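Local coordinates for sulfatase (Bacteroides fragilis CAG:558, PDB 6USS), which belongs to the sulfatase family, binds a calcium ion and probably hydrolyses aryl sulfate esters as a gut microbial arylsulfatase, at residues A[110-114]-A[115-119]; A[229-232]-A[233-237]. The protein carries 1 engineered substitution. All blocks are in the same frame, centred on the assembly; numbering follows the deposited sequence.

Contact 1 of 2, residues A[110-114]-A[115-119]; sequences TYPKG and QQTDR
Pro112 and Thr117 meet where the chain doubles back on itself: the methyl CG2 of Thr117 packs on the CD and CG methylenes of the proline, 3.6 Å from Pro112 CD and 3.9 Å from Pro112 CG, the two side chains crossing at about a right angle. The rotation about CA-CB (chi1 63°) sets OG1 of Thr117 between the backbone N and the carbonyl carbon, while the methyl lies anti to the carbonyl carbon and turns to the proline. That same rotation lets Thr117 OG1 hydrogen-bond to the carbonyl oxygen of Trp109, so one side chain holds both Trp109, by its hydroxyl, and Pro112, by its methyl. Between these residues the backbone makes a type II beta turn from Pro112 to Gln115, with Lys113 and Gly114 at its corners and Gly114 at the positive phi expected of the third position. Its closing bond, from Gln115 N to Pro112 O, is weak at 3.3 Å. At the turn's end, Gln115 starts with CG beside its own backbone N (chi1 -60°) and then runs extended, which carries its amide alongside the proline; NE2 comes within 3.7 Å of Pro112 CB, a van der Waals contact. Lys113 runs another way, fully extended, and its NZ bonds to the carbonyl oxygen of Asn172, with a long, weak ion pair to Glu248 of the second subunit. Gly114 N is held by Asn132 OD1.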
loop_
_atom_site.group_PDB
_atom_site.type_symbol
_atom_site.label_atom_id
_atom_site.label_comp_id
_atom_site.label_asym_id
_atom_site.label_seq_id
_atom_site.Cartn_x
_atom_site.Cartn_y
_atom_site.Cartn_z
ATOM N N THR A 110 -0.484 -3.326 -22.412
ATOM C CA THR A 110 -1.164 -2.113 -21.983
ATOM C C THR A 110 -0.174 -1.029 -21.571
ATOM O O THR A 110 0.933 -1.322 -21.100
ATOM C CB THR A 110 -2.099 -2.393 -20.805
ATOM O OG1 THR A 110 -1.319 -2.676 -19.641
ATOM C CG2 THR A 110 -2.985 -3.576 -21.100
ATOM N N TYR A 111 -0.596 0.243 -21.783
ATOM C CA TYR A 111 -0.086 1.416 -21.077
ATOM C C TYR A 111 -1.037 2.613 -21.223
ATOM O O TYR A 111 -1.556 3.099 -20.210
ATOM C CB TYR A 111 1.336 1.790 -21.521
ATOM C CG TYR A 111 1.915 2.903 -20.666
ATOM C CD1 TYR A 111 2.715 2.617 -19.552
ATOM C CD2 TYR A 111 1.644 4.240 -20.954
ATOM C CE1 TYR A 111 3.234 3.636 -18.768
ATOM C CE2 TYR A 111 2.155 5.263 -20.169
ATOM C CZ TYR A 111 2.937 4.957 -19.081
ATOM O OH TYR A 111 3.427 5.974 -18.311
ATOM N N PRO A 112 -1.301 3.127 -22.428
ATOM C CA PRO A 112 -2.101 4.362 -22.533
ATOM C C PRO A 112 -3.537 4.152 -22.071
ATOM O O PRO A 112 -4.205 3.211 -22.500
ATOM C CB PRO A 112 -2.043 4.696 -24.028
ATOM C CG PRO A 112 -1.855 3.373 -24.688
ATOM C CD PRO A 112 -0.907 2.637 -23.762
ATOM N N LYS A 113 -4.028 5.065 -21.224
ATOM C CA LYS A 113 -5.378 4.923 -20.685
ATOM C C LYS A 113 -6.425 5.045 -21.788
ATOM O O LYS A 113 -6.433 6.016 -22.557
ATOM C CB LYS A 113 -5.636 5.959 -19.602
ATOM C CG LYS A 113 -7.052 5.916 -19.019
ATOM C CD LYS A 113 -7.167 6.860 -17.788
ATOM C CE LYS A 113 -8.537 6.781 -17.147
ATOM N NZ LYS A 113 -8.522 7.342 -15.781
ATOM N N GLY A 114 -7.296 4.042 -21.872
ATOM C CA GLY A 114 -8.380 4.022 -22.827
ATOM C C GLY A 114 -8.004 3.820 -24.283
ATOM O O GLY A 114 -8.878 3.953 -25.143
ATOM N N GLN A 115 -6.755 3.491 -24.605
ATOM C CA GLN A 115 -6.359 3.360 -26.004
ATOM C C GLN A 115 -5.753 1.992 -26.272
ATOM O O GLN A 115 -5.016 1.453 -25.441
ATOM C CB GLN A 115 -5.347 4.431 -26.424
ATOM C CG GLN A 115 -5.825 5.859 -26.278
ATOM C CD GLN A 115 -4.654 6.841 -26.341
ATOM O OE1 GLN A 115 -4.094 7.079 -27.417
ATOM N NE2 GLN A 115 -4.256 7.390 -25.175
ATOM N N GLN A 116 -6.059 1.454 -27.452
ATOM C CA GLN A 116 -5.479 0.206 -27.929
ATOM C C GLN A 116 -4.072 0.450 -28.470
ATOM O O GLN A 116 -3.878 1.313 -29.327
ATOM C CB GLN A 116 -6.371 -0.396 -29.020
ATOM C CG GLN A 116 -7.768 -0.768 -28.538
ATOM C CD GLN A 116 -8.712 -1.182 -29.656
ATOM O OE1 GLN A 116 -8.460 -0.918 -30.834
ATOM N NE2 GLN A 116 -9.805 -1.851 -29.293
ATOM N N THR A 117 -3.089 -0.313 -27.971
ATOM C CA THR A 117 -1.740 -0.305 -28.543
ATOM C C THR A 117 -1.620 -1.136 -29.828
ATOM O O THR A 117 -0.580 -1.071 -30.501
ATOM C CB THR A 117 -0.730 -0.841 -27.531
ATOM O OG1 THR A 117 -1.060 -2.203 -27.246
ATOM C CG2 THR A 117 -0.749 -0.026 -26.241
ATOM N N ASP A 118 -2.651 -1.912 -30.167
ATOM C CA ASP A 118 -2.643 -2.762 -31.351
ATOM C C ASP A 118 -2.221 -2.011 -32.611
ATOM O O ASP A 118 -2.639 -0.874 -32.849
ATOM C CB ASP A 118 -4.038 -3.351 -31.555
ATOM C CG ASP A 118 -4.525 -4.109 -30.336
ATOM O OD1 ASP A 118 -5.181 -3.498 -29.455
ATOM O OD2 ASP A 118 -4.238 -5.319 -30.247
ATOM N N ARG A 119 -1.400 -2.674 -33.427
ATOM C CA ARG A 119 -1.067 -2.162 -34.750
ATOM C C ARG A 119 -2.333 -2.055 -35.606
ATOM O O ARG A 119 -3.229 -2.900 -35.497
ATOM C CB ARG A 119 -0.044 -3.079 -35.421
ATOM C CG ARG A 119 0.298 -2.696 -36.841
ATOM C CD ARG A 119 1.619 -3.310 -37.299
ATOM N NE ARG A 119 1.774 -4.721 -36.942
ATOM C CZ ARG A 119 1.927 -5.717 -37.817
ATOM N NH1 ARG A 119 1.923 -5.465 -39.127
ATOM N NH2 ARG A 119 2.073 -6.975 -37.384
#

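Contact 2 of 2, residues A[229-232]-A[233-237]; sequences TFVS and EALTL
Ser232 O takes two bonds from one residue, Thr236: the hydroxyl OG1 donates to it at 2.7 Å, nearly in line with the C=O, and Thr236 N adds the regular helical bond at 3.2 Å from above the carbonyl plane. With OG1 anti to its own carbonyl carbon (chi1 -49°), the threonine hydroxyl points back along the helix to that oxygen; it also bonds to Ser298 OG. The first turn opens at Phe230, the N-cap, whose O receives Ala234 N at 3.0 Å and, more weakly, Glu233 N. Leu235 N follows to Val231 O at 2.8 Å. Glu233 bends at chi2, and its OE1 forms salt bridges with Lys297 and Arg271. Packing begins just before the helix, where the methyl CG2 of Thr229 lies 3.8 Å from Ala234 CB and 3.9 Å from Glu233 CB. A looser apolar contact joins Val231 CG2 to Leu235 CG at 4.4 Å. This N-terminal turn of helix 231-247 lies against helix 283-308, with Phe230 on Leu291 and both Glu233 and Thr236 on Asp301; the helix leads on toward strand 253-258 of the large mixed sheet.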
loop_
_atom_site.group_PDB
_atom_site.type_symbol
_atom_site.label_atom_id
_atom_site.label_comp_id
_atom_site.label_asym_id
_atom_site.label_seq_id
_atom_site.Cartn_x
_atom_site.Cartn_y
_atom_site.Cartn_z
ATOM N N THR A 229 25.383 2.092 -11.868
ATOM C CA THR A 229 24.576 0.958 -11.418
ATOM C C THR A 229 23.589 0.572 -12.527
ATOM O O THR A 229 22.648 1.320 -12.820
ATOM C CB THR A 229 23.848 1.286 -10.113
ATOM O OG1 THR A 229 24.780 1.750 -9.125
ATOM C CG2 THR A 229 23.130 0.056 -9.573
ATOM N N PHE A 230 23.833 -0.579 -13.163
ATOM C CA PHE A 230 22.874 -1.215 -14.065
ATOM C C PHE A 230 21.560 -1.501 -13.327
ATOM O O PHE A 230 21.561 -1.848 -12.142
ATOM C CB PHE A 230 23.478 -2.519 -14.610
ATOM C CG PHE A 230 23.058 -2.853 -16.018
ATOM C CD1 PHE A 230 23.519 -2.104 -17.090
ATOM C CD2 PHE A 230 22.208 -3.918 -16.271
ATOM C CE1 PHE A 230 23.139 -2.409 -18.388
ATOM C CE2 PHE A 230 21.826 -4.220 -17.557
ATOM C CZ PHE A 230 22.297 -3.464 -18.622
ATOM N N VAL A 231 20.425 -1.365 -14.033
ATOM C CA VAL A 231 19.133 -1.313 -13.337
ATOM C C VAL A 231 18.833 -2.630 -12.622
ATOM O O VAL A 231 18.262 -2.632 -11.521
ATOM C CB VAL A 231 17.990 -0.907 -14.294
ATOM C CG1 VAL A 231 17.629 -2.014 -15.251
ATOM C CG2 VAL A 231 16.763 -0.514 -13.476
ATOM N N SER A 232 19.216 -3.766 -13.225
ATOM C CA SER A 232 19.059 -5.061 -12.563
ATOM C C SER A 232 19.838 -5.127 -11.263
ATOM O O SER A 232 19.430 -5.838 -10.337
ATOM C CB SER A 232 19.517 -6.195 -13.493
ATOM O OG SER A 232 19.062 -5.977 -14.816
ATOM N N GLU A 233 20.976 -4.428 -11.195
ATOM C CA GLU A 233 21.732 -4.340 -9.950
ATOM C C GLU A 233 21.000 -3.462 -8.942
ATOM O O GLU A 233 20.838 -3.841 -7.771
ATOM C CB GLU A 233 23.141 -3.797 -10.223
ATOM C CG GLU A 233 24.096 -3.758 -9.015
ATOM C CD GLU A 233 24.293 -5.124 -8.344
ATOM O OE1 GLU A 233 24.258 -6.168 -9.038
ATOM O OE2 GLU A 233 24.480 -5.161 -7.107
ATOM N N ALA A 234 20.527 -2.292 -9.392
ATOM C CA ALA A 234 19.760 -1.410 -8.521
ATOM C C ALA A 234 18.551 -2.127 -7.939
ATOM O O ALA A 234 18.255 -2.002 -6.743
ATOM C CB ALA A 234 19.312 -0.164 -9.286
ATOM N N LEU A 235 17.838 -2.881 -8.773
ATOM C CA LEU A 235 16.661 -3.592 -8.294
ATOM C C LEU A 235 17.034 -4.607 -7.227
ATOM O O LEU A 235 16.329 -4.744 -6.218
ATOM C CB LEU A 235 15.943 -4.273 -9.466
ATOM C CG LEU A 235 15.293 -3.331 -10.482
ATOM C CD1 LEU A 235 14.561 -4.105 -11.583
ATOM C CD2 LEU A 235 14.344 -2.374 -9.754
ATOM N N THR A 236 18.147 -5.321 -7.427
ATOM C CA THR A 236 18.583 -6.308 -6.443
ATOM C C THR A 236 18.961 -5.653 -5.114
ATOM O O THR A 236 18.606 -6.164 -4.047
ATOM C CB THR A 236 19.753 -7.119 -7.001
ATOM O OG1 THR A 236 19.422 -7.576 -8.319
ATOM C CG2 THR A 236 20.031 -8.308 -6.112
ATOM N N LEU A 237 19.669 -4.522 -5.148
ATOM C CA LEU A 237 20.076 -3.896 -3.895
ATOM C C LEU A 237 18.877 -3.358 -3.120
ATOM O O LEU A 237 18.850 -3.446 -1.885
ATOM C CB LEU A 237 21.090 -2.786 -4.151
ATOM C CG LEU A 237 22.396 -3.304 -4.743
ATOM C CD1 LEU A 237 23.110 -2.157 -5.468
ATOM C CD2 LEU A 237 23.283 -3.937 -3.665
#

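Overall arrangement
Following the chain from its N terminus, contact 1 comes first, in the loop between helix 101-104 and strand 124-125, where it closes a tight reversal of the backbone. Contact 2 opens more than a hundred residues later, at the start of helix 231-247. The two are in series, neither nested nor crossing, and do not touch: their centres are 29 Å apart and their nearest atoms about 15 Å. Contact 1 fastens its loop to neighbouring loops, among them the one holding His430 and Asp434, and comes near the second subunit. Contact 2 joins a helix start to helix 283-308. Thr117 and Leu235 each have their side chains about 13 Å from the bound calcium ion.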